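Local coordinates for uncharacterized protein (Bacteroides ovatus, PDB 3NQK) that is of unknown function but is rich in beta strands, and whose N-terminal part probably has an immunoglobulin-like fold of the E-set type, at residues Q11-A17 / L43-G49; T51-Q55 / I101-S105. One frame throughout, in Å; residues are numbered along the deposited sequence.

Interaction 1: Q11-A17 / L43-G49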
# COMPACT_ATOMS: atom_id res chain seq x y z
N GLN A 11 18.34 8.22 -22.38
CA GLN A 11 17.27 7.90 -21.38
C GLN A 11 16.13 7.04 -21.98
O GLN A 11 15.64 7.32 -23.07
CB GLN A 11 16.70 9.17 -20.78
CG GLN A 11 17.66 9.88 -19.88
CD GLN A 11 17.01 10.98 -19.11
OE1 GLN A 11 16.40 11.87 -19.68
NE2 GLN A 11 17.16 10.94 -17.79
N TYR A 12 15.68 6.06 -21.21
CA TYR A 12 14.71 5.08 -21.66
C TYR A 12 13.41 5.23 -20.85
O TYR A 12 13.44 5.34 -19.62
CB TYR A 12 15.32 3.67 -21.47
CG TYR A 12 14.48 2.50 -22.00
CD1 TYR A 12 14.34 2.27 -23.39
CD2 TYR A 12 13.91 1.56 -21.13
CE1 TYR A 12 13.59 1.18 -23.88
CE2 TYR A 12 13.17 0.46 -21.61
CZ TYR A 12 13.01 0.29 -22.98
OH TYR A 12 12.29 -0.78 -23.45
N VAL A 13 12.26 5.25 -21.55
CA VAL A 13 10.96 5.38 -20.90
C VAL A 13 10.21 4.07 -20.96
O VAL A 13 9.99 3.55 -22.03
CB VAL A 13 10.10 6.43 -21.59
CG1 VAL A 13 8.69 6.51 -20.93
CG2 VAL A 13 10.78 7.77 -21.55
N SER A 14 9.76 3.57 -19.81
CA SER A 14 9.12 2.27 -19.73
C SER A 14 8.08 2.17 -18.62
O SER A 14 7.97 3.04 -17.76
CB SER A 14 10.16 1.20 -19.52
OG SER A 14 10.79 1.38 -18.28
N PHE A 15 7.32 1.07 -18.65
CA PHE A 15 6.29 0.78 -17.66
C PHE A 15 6.89 0.02 -16.51
O PHE A 15 7.81 -0.76 -16.70
CB PHE A 15 5.19 -0.10 -18.28
CG PHE A 15 4.47 0.53 -19.45
CD1 PHE A 15 3.52 1.52 -19.24
CD2 PHE A 15 4.66 0.05 -20.73
CE1 PHE A 15 2.82 2.06 -20.29
CE2 PHE A 15 3.95 0.58 -21.79
CZ PHE A 15 3.04 1.59 -21.57
N LYS A 16 6.34 0.21 -15.31
CA LYS A 16 6.78 -0.58 -14.16
C LYS A 16 5.60 -1.14 -13.38
O LYS A 16 5.07 -0.49 -12.47
CB LYS A 16 7.68 0.24 -13.24
CG LYS A 16 8.86 -0.56 -12.67
CD LYS A 16 9.91 -0.89 -13.77
CE LYS A 16 11.20 -1.46 -13.17
NZ LYS A 16 10.94 -2.65 -12.27
N ALA A 17 5.19 -2.35 -13.73
CA ALA A 17 4.17 -3.04 -12.98
C ALA A 17 4.73 -3.42 -11.60
O ALA A 17 5.96 -3.36 -11.38
CB ALA A 17 3.72 -4.28 -13.73
N LEU A 43 -0.77 2.29 -13.41
CA LEU A 43 0.44 1.72 -13.94
C LEU A 43 1.50 2.79 -14.09
O LEU A 43 1.34 3.74 -14.85
CB LEU A 43 0.16 1.09 -15.30
CG LEU A 43 1.34 0.47 -16.02
CD1 LEU A 43 1.97 -0.60 -15.16
CD2 LEU A 43 0.88 -0.09 -17.36
N PRO A 44 2.59 2.65 -13.34
CA PRO A 44 3.62 3.64 -13.38
C PRO A 44 4.37 3.69 -14.70
O PRO A 44 4.71 2.64 -15.27
CB PRO A 44 4.57 3.21 -12.27
CG PRO A 44 3.74 2.46 -11.34
CD PRO A 44 2.68 1.82 -12.13
N ILE A 45 4.63 4.90 -15.17
CA ILE A 45 5.49 5.13 -16.29
C ILE A 45 6.76 5.79 -15.75
O ILE A 45 6.70 6.79 -15.02
CB ILE A 45 4.83 6.01 -17.32
CG1 ILE A 45 3.58 5.31 -17.86
CG2 ILE A 45 5.77 6.32 -18.43
CD1 ILE A 45 2.82 6.12 -18.85
N ILE A 46 7.91 5.18 -16.06
CA ILE A 46 9.17 5.54 -15.45
C ILE A 46 10.17 5.99 -16.49
O ILE A 46 10.29 5.38 -17.55
CB ILE A 46 9.76 4.31 -14.69
CG1 ILE A 46 9.18 4.22 -13.29
CG2 ILE A 46 11.23 4.40 -14.58
CD1 ILE A 46 7.74 3.91 -13.28
N VAL A 47 10.90 7.08 -16.18
CA VAL A 47 11.97 7.56 -17.04
C VAL A 47 13.32 7.24 -16.41
O VAL A 47 13.77 7.94 -15.51
CB VAL A 47 11.85 9.07 -17.28
CG1 VAL A 47 12.94 9.55 -18.23
CG2 VAL A 47 10.45 9.41 -17.83
N SER A 48 13.94 6.17 -16.88
CA SER A 48 15.20 5.67 -16.29
C SER A 48 16.39 6.28 -16.94
O SER A 48 16.44 6.39 -18.17
CB SER A 48 15.29 4.14 -16.42
OG SER A 48 14.37 3.49 -15.55
N GLY A 49 17.39 6.63 -16.14
CA GLY A 49 18.61 7.19 -16.67
C GLY A 49 19.61 7.57 -15.61
O GLY A 49 19.27 7.72 -14.42
O HOH W 1 12.53 2.99 -17.80

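Interaction 2: T51-Q55 / I101-S105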
# COMPACT_ATOMS: atom_id res chain seq x y z
N THR A 51 21.27 10.42 -15.85
CA THR A 51 21.04 11.86 -15.71
C THR A 51 19.63 12.16 -15.22
O THR A 51 18.74 11.30 -15.25
CB THR A 51 21.21 12.59 -17.06
OG1 THR A 51 22.31 12.02 -17.78
CG2 THR A 51 21.46 14.12 -16.85
N VAL A 52 19.43 13.39 -14.79
CA VAL A 52 18.13 13.90 -14.46
C VAL A 52 17.37 14.20 -15.77
O VAL A 52 17.92 14.83 -16.69
CB VAL A 52 18.24 15.21 -13.66
CG1 VAL A 52 16.86 15.73 -13.30
CG2 VAL A 52 19.10 15.00 -12.39
N ASN A 53 16.13 13.72 -15.86
CA ASN A 53 15.27 14.02 -17.00
C ASN A 53 15.16 15.53 -17.19
O ASN A 53 14.61 16.23 -16.34
CB ASN A 53 13.88 13.42 -16.79
CG ASN A 53 12.90 13.83 -17.88
OD1 ASN A 53 13.26 13.94 -19.04
ND2 ASN A 53 11.64 14.03 -17.50
N SER A 54 15.69 16.03 -18.31
CA SER A 54 15.71 17.46 -18.55
C SER A 54 14.71 17.90 -19.63
O SER A 54 14.74 19.05 -20.06
CB SER A 54 17.12 17.90 -18.93
OG SER A 54 17.59 17.16 -20.04
N GLN A 55 13.83 17.00 -20.04
CA GLN A 55 12.84 17.30 -21.09
C GLN A 55 11.41 17.19 -20.57
O GLN A 55 11.09 16.24 -19.85
CB GLN A 55 12.99 16.32 -22.28
CG GLN A 55 14.37 16.33 -22.99
CD GLN A 55 14.38 15.47 -24.31
OE1 GLN A 55 13.46 15.56 -25.14
NE2 GLN A 55 15.44 14.68 -24.49
N ILE A 101 5.13 14.04 -18.35
CA ILE A 101 6.17 14.02 -17.35
C ILE A 101 7.03 15.27 -17.50
O ILE A 101 7.80 15.38 -18.45
CB ILE A 101 7.07 12.78 -17.48
CG1 ILE A 101 6.27 11.52 -17.21
CG2 ILE A 101 8.25 12.87 -16.50
CD1 ILE A 101 7.09 10.25 -17.28
N PRO A 102 6.89 16.21 -16.58
CA PRO A 102 7.66 17.44 -16.69
C PRO A 102 9.13 17.22 -16.48
O PRO A 102 9.53 16.21 -15.91
CB PRO A 102 7.09 18.32 -15.55
CG PRO A 102 6.40 17.38 -14.63
CD PRO A 102 5.92 16.24 -15.47
N ALA A 103 9.94 18.12 -17.00
CA ALA A 103 11.36 18.10 -16.73
C ALA A 103 11.53 18.10 -15.23
O ALA A 103 10.71 18.66 -14.51
CB ALA A 103 12.04 19.32 -17.35
N GLY A 104 12.56 17.41 -14.75
CA GLY A 104 12.81 17.32 -13.30
C GLY A 104 12.06 16.19 -12.59
O GLY A 104 12.33 15.90 -11.44
N SER A 105 11.08 15.60 -13.26
CA SER A 105 10.38 14.46 -12.71
C SER A 105 10.70 13.23 -13.56
O SER A 105 11.19 13.37 -14.67
CB SER A 105 8.88 14.71 -12.70
OG SER A 105 8.57 15.84 -11.91

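Interaction 1: Q11-A17 / L43-G49
Phe-15 and Leu-43 meet near one end of an antiparallel ladder between strand 12-15 and the last part of strand 38-48, whose axes approach to 4.7 Å. Tyr-12/Ser-48 and Ser-14/Ile-46 are the hydrogen-bonded pairs, each with two backbone bonds; Ile-46 N to Ser-14 O, at 2.7 Å, is nearly straight (172° at the hydrogen). A further bond, Lys-16 N to Pro-44 O, continues the ladder past the strand end. Val-13/Val-47 and Phe-15/Ile-45 are the non-hydrogen-bonded pairs, and their side chains share one apolar face. Phe-15 turns CG away from its own carbonyl carbon (chi1 -61°), which carries the ring alongside Ile-45 and towards Leu-43. Its CB passes 4.1 Å from Pro-44 O, which also lies near the ring plane at an edge. Farther out, CD1 meets Leu-43 CD2 at 3.6 Å, the two side chains crossing at about a right angle, and CE1 reaches Ile-45 CG1 at 4.1 Å, where the two run side by side. The other Leu-43 branch, CD1, lies 3.9 Å from Ala-17 N. An alanine in place of Leu-43 would probably deprive Phe-15 CD1 of its close methyl partner and open a gap beside Ala-17. On the face of Ser-14, Ile-46 and Ser-48, Ile-46 CD1 touches Lys-16 CB at 3.7 Å, and a water joins Tyr-12 O to Ser-48 OG. That face meets the second subunit, whose Met-257 packs on Ile-46 and Ser-48. Val-13 and Phe-15 instead pack on strands 57-63 and 125-133 of another sheet, and Ile-45 on Ile-61 of the former. A strand outermost in its sheet within this chain, paired with a longer inner one and turning its apolar face to a second sheet, is typical of an immunoglobulin-like beta-sandwich, consistent with the E-set clan.

Interaction 2: T51-Q55 / I101-S105
Ile-101, at the end of strand 98-101, brings CG2 to within 3.7 Å of Asn-53 ND2, so the amide of the opposite loop rests against an aliphatic branch. Pro-102 then starts a type II beta turn, closed by the backbone bond from Ser-105 N to Pro-102 O. Ala-103, next in the turn, lays its methyl against the backbone of Ser-54, CB to C at 3.8 Å. Gly-104 follows with a positive phi (87°), where a CB would press on the carbonyl oxygen of Ala-103; its amide N donates to Asn-53 O at 2.9 Å in a nearly straight bond. Ser-105 contributes its carbonyl rather than its hydroxyl: Ser-105 O accepts from Asn-53 ND2 at 2.9 Å, lying almost in the plane of that amide. Asn-53 thus grips the turn with both its backbone O and its side chain. The amide of Asn-53 reaches across to the turn because CG stands opposite the backbone N (chi1 174°), while OD1 stays with its own loop and accepts from Gln-55 N at 3.3 Å. This is an Asx turn, although the donor stands well above the carbonyl plane. A weak bond from Asn-53 ND2 to Gln-55 O accompanies it, and Arg-57 NH1 donates to the same OD1. Because OD1 takes N-H donors and ND2 gives to carbonyls, the partners at both ends are consistent with the modelled orientation of this buried amide. The chemistry implies a mainly polar join between two loops, held through backbone groups and one asparagine, with apolar contact in a lesser part.

Both contacts are partly buried, interaction 1 more so, with 6 of its 14 touching residues buried against 2 of 9 in interaction 2. Interaction 1 pairs strands 12-15 and 38-48 by regular backbone bonds and turns an apolar face to strands 57-63 and 125-133. Interaction 2, more peripheral, joins the loops that follow strands 38-48 and 98-101, and relies on one asparagine and a turn instead of a ladder. The two meet directly: Gln-11 NE2 lies 3.0 Å from Thr-51 O, and Val-47 CG2 packs on Ile-101 CD1 at 3.5 Å. Arg-57 binds side chains of both, weakly at Gln-11. Each contact also touches the second subunit.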